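Local coordinates for 3-oxoacyl-[acyl-carrier-protein] synthase (Arabidopsis thaliana, PDB 2IX4), which catalyses the condensation steps of mitochondrial fatty acid synthesis, adding two carbons from malonyl-ACP to a growing acyl chain, at residues A272-I286 against F419-I431. Sequence-based numbering, arbitrary orientation.
With 6NA (hexanoic acid), chain C.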
ATOM      1  N   ALA A 272      -6.590  25.422  -2.223  1.00 23.96           N
ATOM      2  CA  ALA A 272      -7.950  24.896  -2.320  1.00 24.01           C
ATOM      3  C   ALA A 272      -8.269  24.040  -1.101  1.00 24.01           C
ATOM      4  O   ALA A 272      -7.384  23.741  -0.301  1.00 23.92           O
ATOM      5  CB  ALA A 272      -8.110  24.064  -3.602  1.00 23.83           C
ATOM      6  N   GLU A 273      -9.536  23.655  -0.967  1.00 23.96           N
ATOM      7  CA  GLU A 273      -9.966  22.700   0.045  1.00 24.05           C
ATOM      8  C   GLU A 273     -10.210  21.353  -0.626  1.00 24.10           C
ATOM      9  O   GLU A 273     -10.712  21.300  -1.752  1.00 23.88           O
ATOM     10  CB  GLU A 273     -11.248  23.188   0.731  1.00 24.13           C
ATOM     11  CG  GLU A 273     -11.783  22.255   1.818  1.00 24.70           C
ATOM     12  CD  GLU A 273     -13.104  22.705   2.426  1.00 25.64           C
ATOM     13  OE1 GLU A 273     -13.726  23.657   1.907  1.00 26.65           O
ATOM     14  OE2 GLU A 273     -13.524  22.095   3.432  1.00 25.87           O
ATOM     15  N   LEU A 274      -9.843  20.272   0.053  1.00 24.10           N
ATOM     16  CA  LEU A 274     -10.216  18.935  -0.395  1.00 24.27           C
ATOM     17  C   LEU A 274     -11.552  18.582   0.255  1.00 24.16           C
ATOM     18  O   LEU A 274     -11.628  18.411   1.473  1.00 24.12           O
ATOM     19  CB  LEU A 274      -9.135  17.911  -0.039  1.00 24.38           C
ATOM     20  CG  LEU A 274      -9.075  16.637  -0.892  1.00 24.95           C
ATOM     21  CD1 LEU A 274      -7.729  15.963  -0.696  1.00 25.30           C
ATOM     22  CD2 LEU A 274     -10.207  15.661  -0.600  1.00 25.44           C
ATOM     23  N   CYS A 275     -12.591  18.476  -0.572  1.00 24.11           N
ATOM     24  CA  CYS A 275     -13.975  18.371  -0.104  1.00 24.25           C
ATOM     25  C   CYS A 275     -14.589  16.990  -0.274  1.00 23.76           C
ATOM     26  O   CYS A 275     -15.601  16.674   0.358  1.00 23.65           O
ATOM     27  CB  CYS A 275     -14.853  19.393  -0.833  1.00 24.31           C
ATOM     28  SG  CYS A 275     -14.384  21.110  -0.547  1.00 26.80           S
ATOM     29  N   GLY A 276     -13.990  16.175  -1.134  1.00 23.38           N
ATOM     30  CA  GLY A 276     -14.541  14.862  -1.431  1.00 22.96           C
ATOM     31  C   GLY A 276     -13.484  13.828  -1.729  1.00 22.62           C
ATOM     32  O   GLY A 276     -12.529  14.094  -2.461  1.00 22.58           O
ATOM     33  N   TYR A 277     -13.667  12.648  -1.143  1.00 22.29           N
ATOM     34  CA  TYR A 277     -12.811  11.491  -1.379  1.00 22.00           C
ATOM     35  C   TYR A 277     -13.719  10.279  -1.567  1.00 21.63           C
ATOM     36  O   TYR A 277     -14.036   9.566  -0.614  1.00 21.59           O
ATOM     37  CB  TYR A 277     -11.833  11.314  -0.209  1.00 22.22           C
ATOM     38  CG  TYR A 277     -10.980  10.052  -0.193  1.00 22.26           C
ATOM     39  CD1 TYR A 277     -10.421   9.524  -1.365  1.00 21.89           C
ATOM     40  CD2 TYR A 277     -10.702   9.408   1.015  1.00 22.57           C
ATOM     41  CE1 TYR A 277      -9.630   8.370  -1.330  1.00 21.69           C
ATOM     42  CE2 TYR A 277      -9.911   8.265   1.059  1.00 22.49           C
ATOM     43  CZ  TYR A 277      -9.378   7.753  -0.112  1.00 22.23           C
ATOM     44  OH  TYR A 277      -8.597   6.619  -0.051  1.00 22.95           O
ATOM     45  N   GLY A 278     -14.159  10.076  -2.804  1.00 21.24           N
ATOM     46  CA  GLY A 278     -15.069   8.985  -3.127  1.00 21.01           C
ATOM     47  C   GLY A 278     -14.301   7.733  -3.476  1.00 20.95           C
ATOM     48  O   GLY A 278     -13.349   7.788  -4.254  1.00 20.87           O
ATOM     49  N   MET A 279     -14.720   6.608  -2.899  1.00 20.89           N
ATOM     50  CA  MET A 279     -14.068   5.319  -3.129  1.00 20.84           C
ATOM     51  C   MET A 279     -15.081   4.269  -3.519  1.00 20.64           C
ATOM     52  O   MET A 279     -16.190   4.242  -2.985  1.00 20.63           O
ATOM     53  CB  MET A 279     -13.340   4.847  -1.871  1.00 21.07           C
ATOM     54  CG  MET A 279     -12.103   5.646  -1.505  1.00 21.54           C
ATOM     55  SD  MET A 279     -11.474   5.184   0.122  1.00 23.70           S
ATOM     56  CE  MET A 279     -12.741   5.863   1.191  1.00 23.14           C
ATOM     57  N   SER A 280     -14.691   3.396  -4.441  1.00 20.32           N
ATOM     58  CA  SER A 280     -15.521   2.258  -4.813  1.00 20.02           C
ATOM     59  C   SER A 280     -14.677   1.114  -5.353  1.00 19.94           C
ATOM     60  O   SER A 280     -13.461   1.244  -5.529  1.00 19.43           O
ATOM     61  CB  SER A 280     -16.560   2.668  -5.860  1.00 20.14           C
ATOM     62  OG  SER A 280     -15.949   2.857  -7.125  1.00 19.98           O
ATOM     63  N   GLY A 281     -15.347  -0.006  -5.602  1.00 19.72           N
ATOM     64  CA  GLY A 281     -14.765  -1.145  -6.284  1.00 20.11           C
ATOM     65  C   GLY A 281     -15.680  -1.590  -7.409  1.00 20.36           C
ATOM     66  O   GLY A 281     -16.907  -1.571  -7.264  1.00 20.26           O
ATOM     67  N   ASP A 282     -15.082  -1.972  -8.535  1.00 20.66           N
ATOM     68  CA  ASP A 282     -15.827  -2.481  -9.687  1.00 21.06           C
ATOM     69  C   ASP A 282     -16.456  -3.838  -9.391  1.00 21.40           C
ATOM     70  O   ASP A 282     -17.570  -4.121  -9.836  1.00 21.42           O
ATOM     71  CB  ASP A 282     -14.914  -2.612 -10.914  1.00 20.99           C
ATOM     72  CG  ASP A 282     -14.456  -1.268 -11.467  1.00 21.21           C
ATOM     73  OD1 ASP A 282     -15.048  -0.224 -11.118  1.00 21.50           O
ATOM     74  OD2 ASP A 282     -13.500  -1.259 -12.275  1.00 20.73           O
ATOM     75  N   ALA A 283     -15.727  -4.672  -8.645  1.00 21.86           N
ATOM     76  CA  ALA A 283     -16.124  -6.059  -8.369  1.00 22.51           C
ATOM     77  C   ALA A 283     -16.440  -6.824  -9.661  1.00 23.00           C
ATOM     78  O   ALA A 283     -17.417  -7.574  -9.730  1.00 23.05           O
ATOM     79  CB  ALA A 283     -17.307  -6.105  -7.391  1.00 22.15           C
ATOM     80  N   HIS A 284     -15.596  -6.632 -10.676  1.00 23.78           N
ATOM     81  CA  HIS A 284     -15.882  -7.126 -12.022  1.00 24.63           C
ATOM     82  C   HIS A 284     -14.763  -7.990 -12.612  1.00 25.07           C
ATOM     83  O   HIS A 284     -14.986  -9.146 -12.970  1.00 25.10           O
ATOM     84  CB  HIS A 284     -16.207  -5.949 -12.958  1.00 24.64           C
ATOM     85  CG  HIS A 284     -16.568  -6.362 -14.353  1.00 25.03           C
ATOM     86  ND1 HIS A 284     -15.768  -6.085 -15.442  1.00 25.32           N
ATOM     87  CD2 HIS A 284     -17.637  -7.040 -14.834  1.00 25.24           C
ATOM     88  CE1 HIS A 284     -16.332  -6.572 -16.534  1.00 25.24           C
ATOM     89  NE2 HIS A 284     -17.466  -7.156 -16.192  1.00 25.49           N
ATOM     90  N   HIS A 285     -13.566  -7.420 -12.712  1.00 25.71           N
ATOM     91  CA  HIS A 285     -12.464  -8.045 -13.435  1.00 26.55           C
ATOM     92  C   HIS A 285     -11.138  -7.494 -12.918  1.00 27.05           C
ATOM     93  O   HIS A 285     -11.076  -6.352 -12.460  1.00 26.96           O
ATOM     94  CB  HIS A 285     -12.613  -7.759 -14.933  1.00 26.64           C
ATOM     95  CG  HIS A 285     -11.740  -8.600 -15.812  1.00 27.01           C
ATOM     96  ND1 HIS A 285     -10.460  -8.229 -16.164  1.00 27.57           N
ATOM     97  CD2 HIS A 285     -11.973  -9.783 -16.426  1.00 27.58           C
ATOM     98  CE1 HIS A 285      -9.939  -9.152 -16.953  1.00 27.88           C
ATOM     99  NE2 HIS A 285     -10.835 -10.107 -17.125  1.00 28.00           N
ATOM    100  N   ILE A 286     -10.087  -8.308 -12.994  1.00 27.70           N
ATOM    101  CA  ILE A 286      -8.761  -7.926 -12.483  1.00 28.47           C
ATOM    102  C   ILE A 286      -8.156  -6.694 -13.169  1.00 28.79           C
ATOM    103  O   ILE A 286      -7.416  -5.930 -12.538  1.00 28.91           O
ATOM    104  CB  ILE A 286      -7.750  -9.116 -12.517  1.00 28.55           C
ATOM    105  CG1 ILE A 286      -7.631  -9.710 -13.929  1.00 28.94           C
ATOM    106  CG2 ILE A 286      -8.148 -10.187 -11.495  1.00 28.79           C
ATOM    107  CD1 ILE A 286      -6.542 -10.775 -14.083  1.00 30.09           C
ATOM    108  N   PHE A 419      -5.980  -1.462 -11.379  1.00 23.45           N
ATOM    109  CA  PHE A 419      -6.188  -2.908 -11.490  1.00 23.64           C
ATOM    110  C   PHE A 419      -6.787  -3.428 -10.187  1.00 23.56           C
ATOM    111  O   PHE A 419      -6.453  -2.941  -9.099  1.00 23.58           O
ATOM    112  CB  PHE A 419      -4.865  -3.632 -11.778  1.00 23.87           C
ATOM    113  CG  PHE A 419      -4.404  -3.545 -13.216  1.00 24.24           C
ATOM    114  CD1 PHE A 419      -3.315  -4.302 -13.644  1.00 24.55           C
ATOM    115  CD2 PHE A 419      -5.048  -2.724 -14.141  1.00 24.80           C
ATOM    116  CE1 PHE A 419      -2.867  -4.235 -14.963  1.00 24.75           C
ATOM    117  CE2 PHE A 419      -4.610  -2.654 -15.466  1.00 24.88           C
ATOM    118  CZ  PHE A 419      -3.519  -3.411 -15.877  1.00 24.62           C
ATOM    119  N   GLY A 420      -7.671  -4.411 -10.304  1.00 23.45           N
ATOM    120  CA  GLY A 420      -8.409  -4.925  -9.159  1.00 23.35           C
ATOM    121  C   GLY A 420      -9.760  -4.253  -9.027  1.00 23.28           C
ATOM    122  O   GLY A 420     -10.561  -4.619  -8.166  1.00 23.45           O
ATOM    123  N   GLY A 421     -10.009  -3.268  -9.890  1.00 22.97           N
ATOM    124  CA  GLY A 421     -11.265  -2.526  -9.895  1.00 22.45           C
ATOM    125  C   GLY A 421     -11.359  -1.521  -8.764  1.00 22.16           C
ATOM    126  O   GLY A 421     -12.445  -1.258  -8.258  1.00 22.03           O
ATOM    127  N   THR A 422     -10.215  -0.963  -8.374  1.00 21.67           N
ATOM    128  CA  THR A 422     -10.142   0.001  -7.282  1.00 21.71           C
ATOM    129  C   THR A 422     -10.276   1.428  -7.815  1.00 21.31           C
ATOM    130  O   THR A 422      -9.507   1.847  -8.680  1.00 21.48           O
ATOM    131  CB  THR A 422      -8.838  -0.174  -6.441  1.00 21.77           C
ATOM    132  OG1 THR A 422      -8.745   0.868  -5.460  1.00 22.55           O
ATOM    133  CG2 THR A 422      -7.580  -0.153  -7.324  1.00 21.69           C
ATOM    134  N   ASN A 423     -11.261   2.161  -7.299  1.00 20.92           N
ATOM    135  CA  ASN A 423     -11.583   3.501  -7.794  1.00 20.60           C
ATOM    136  C   ASN A 423     -11.518   4.564  -6.722  1.00 20.59           C
ATOM    137  O   ASN A 423     -11.982   4.358  -5.603  1.00 20.58           O
ATOM    138  CB  ASN A 423     -12.979   3.527  -8.414  1.00 20.26           C
ATOM    139  CG  ASN A 423     -13.156   2.478  -9.478  1.00 20.50           C
ATOM    140  OD1 ASN A 423     -12.358   2.388 -10.410  1.00 20.65           O
ATOM    141  ND2 ASN A 423     -14.205   1.676  -9.351  1.00 19.01           N
ATOM    142  N   ALA A 424     -10.948   5.708  -7.082  1.00 20.72           N
ATOM    143  CA  ALA A 424     -10.959   6.882  -6.225  1.00 21.01           C
ATOM    144  C   ALA A 424     -11.329   8.119  -7.032  1.00 21.17           C
ATOM    145  O   ALA A 424     -11.012   8.221  -8.219  1.00 21.32           O
ATOM    146  CB  ALA A 424      -9.611   7.068  -5.551  1.00 20.91           C
ATOM    147  N   SER A 425     -12.017   9.045  -6.377  1.00 21.22           N
ATOM    148  CA  SER A 425     -12.354  10.324  -6.973  1.00 21.35           C
ATOM    149  C   SER A 425     -12.104  11.414  -5.937  1.00 21.27           C
ATOM    150  O   SER A 425     -12.685  11.391  -4.853  1.00 21.39           O
ATOM    151  CB  SER A 425     -13.810  10.326  -7.437  1.00 21.43           C
ATOM    152  OG  SER A 425     -14.026  11.305  -8.433  1.00 22.32           O
ATOM    153  N   LEU A 426     -11.211  12.343  -6.263  1.00 21.23           N
ATOM    154  CA  LEU A 426     -10.883  13.449  -5.366  1.00 21.32           C
ATOM    155  C   LEU A 426     -11.548  14.727  -5.847  1.00 21.51           C
ATOM    156  O   LEU A 426     -11.428  15.088  -7.017  1.00 21.60           O
ATOM    157  CB  LEU A 426      -9.364  13.657  -5.276  1.00 21.30           C
ATOM    158  CG  LEU A 426      -8.491  12.530  -4.710  1.00 21.12           C
ATOM    159  CD1 LEU A 426      -7.021  12.886  -4.855  1.00 21.19           C
ATOM    160  CD2 LEU A 426      -8.834  12.225  -3.251  1.00 21.48           C
ATOM    161  N   LEU A 427     -12.249  15.409  -4.943  1.00 21.69           N
ATOM    162  CA  LEU A 427     -12.951  16.640  -5.287  1.00 21.69           C
ATOM    163  C   LEU A 427     -12.426  17.831  -4.492  1.00 21.78           C
ATOM    164  O   LEU A 427     -12.486  17.852  -3.259  1.00 21.70           O
ATOM    165  CB  LEU A 427     -14.469  16.475  -5.116  1.00 21.83           C
ATOM    166  CG  LEU A 427     -15.399  17.657  -5.434  1.00 22.22           C
ATOM    167  CD1 LEU A 427     -15.136  18.242  -6.821  1.00 23.38           C
ATOM    168  CD2 LEU A 427     -16.851  17.236  -5.310  1.00 22.46           C
ATOM    169  N   PHE A 428     -11.906  18.812  -5.224  1.00 21.88           N
ATOM    170  CA  PHE A 428     -11.348  20.027  -4.640  1.00 22.10           C
ATOM    171  C   PHE A 428     -12.255  21.215  -4.929  1.00 22.45           C
ATOM    172  O   PHE A 428     -13.001  21.212  -5.909  1.00 22.14           O
ATOM    173  CB  PHE A 428      -9.952  20.304  -5.206  1.00 21.91           C
ATOM    174  CG  PHE A 428      -8.957  19.214  -4.936  1.00 21.44           C
ATOM    175  CD1 PHE A 428      -8.837  18.131  -5.803  1.00 20.78           C
ATOM    176  CD2 PHE A 428      -8.132  19.274  -3.818  1.00 21.07           C
ATOM    177  CE1 PHE A 428      -7.920  17.119  -5.554  1.00 20.81           C
ATOM    178  CE2 PHE A 428      -7.208  18.271  -3.562  1.00 21.12           C
ATOM    179  CZ  PHE A 428      -7.101  17.190  -4.434  1.00 20.98           C
ATOM    180  N   ALA A 429     -12.183  22.227  -4.068  1.00 23.00           N
ATOM    181  CA  ALA A 429     -12.938  23.460  -4.253  1.00 23.74           C
ATOM    182  C   ALA A 429     -12.136  24.644  -3.741  1.00 24.38           C
ATOM    183  O   ALA A 429     -11.313  24.493  -2.840  1.00 24.41           O
ATOM    184  CB  ALA A 429     -14.280  23.377  -3.537  1.00 23.63           C
ATOM    185  N   SER A 430     -12.369  25.820  -4.319  1.00 25.25           N
ATOM    186  CA  SER A 430     -11.781  27.054  -3.799  1.00 26.13           C
ATOM    187  C   SER A 430     -12.373  27.359  -2.422  1.00 26.69           C
ATOM    188  O   SER A 430     -13.493  26.938  -2.112  1.00 26.70           O
ATOM    189  CB  SER A 430     -12.018  28.218  -4.758  1.00 26.11           C
ATOM    190  OG  SER A 430     -13.403  28.454  -4.933  1.00 26.89           O
ATOM    191  N   ILE A 431     -11.621  28.085  -1.601  1.00 27.49           N
ATOM    192  CA  ILE A 431     -12.019  28.329  -0.212  1.00 28.32           C
ATOM    193  C   ILE A 431     -11.805  29.790   0.199  1.00 28.67           C
ATOM    194  O   ILE A 431     -12.560  30.343   1.001  1.00 29.08           O
ATOM    195  CB  ILE A 431     -11.314  27.326   0.767  1.00 28.47           C
ATOM    196  CG1 ILE A 431     -11.868  27.447   2.195  1.00 28.88           C
ATOM    197  CG2 ILE A 431      -9.791  27.483   0.726  1.00 28.56           C
ATOM    198  CD1 ILE A 431     -11.566  26.249   3.083  1.00 29.19           C
ATOM    199  OXT ILE A 431     -10.888  30.462  -0.274  1.00 29.02           O
TER
HETATM  200  CA  6NA C1462      -1.855  -0.631 -13.582  1.00 26.72           C
HETATM  201  C   6NA C1462      -2.712   0.451 -12.969  1.00 26.52           C
HETATM  202  O   6NA C1462      -3.775   0.174 -12.438  1.00 25.73           O
HETATM  203  CB  6NA C1462      -1.043  -1.308 -12.483  1.00 26.98           C
HETATM  204  CG  6NA C1462       0.239  -0.533 -12.186  1.00 27.55           C
HETATM  205  CD  6NA C1462       0.444  -0.371 -10.690  1.00 27.91           C
HETATM  206  C6  6NA C1462       1.055   0.973 -10.370  1.00 27.95           C
HETATM  207  O   HOH W   1     -14.736  25.434  -0.234  1.00 27.15           O
HETATM  208  O   HOH W   2     -12.413   1.124 -12.827  1.00 23.07           O
HETATM  209  O   HOH W   3     -13.281  -4.328  -7.142  1.00 14.58           O
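Asn423 ND2 donates to Asp282 OD1 at 2.7 Å, and the same nitrogen reaches Ser280 OG at 3.1 Å. Asn423 CG lies beside its backbone N (chi1 -54°), which puts the amide alongside Ser280 and Asp282. Both acceptors lie close to the amide plane, so the pair fixes the rotation of the amide. The carboxylate of Asp282 is turned 46° from that plane and takes the bond from above its own. A water bridges Asp282 OD2 and Asn423 OD1.

The backbones of strands 272-281 and 422-429 form an antiparallel ladder. A classic beta bulge interrupts it where Cys275 N (2.8 Å) and Gly276 N (3.1 Å) both donate to Leu427 O. Beyond the strands, Asp282 N bonds to Gly421 O, and Gly420 N meets Ile286 O at 2.7 Å. The latter bond ties the loop after strand 272-281 to the residue next to Phe419. Phe419 N donates to O of the hexanoic acid at 2.9 Å. The ligand CA sits over the centre of one face of the Phe419 ring.

On one face of the sheet, Leu274 CG packs on Phe428 CE2 at 3.6 Å. Tyr277 CD1 lies 3.7 Å from Leu426 CD2, the two side chains side by side and pointing the same way. On the other face, Cys275 SG touches Ala429 CB.

Leu274 and Ala424 pack against helix 181-195, and Tyr277 OH bonds to His184 and Asp188 there. Ser280, whose OG also bonds to Gly295 O, and Leu427 touch helix 294-307. In the sheet of this thiolase-like fold, strand 3-12 pairs with 272-281 and strand 411-418 with 422-429, placing this ladder between them.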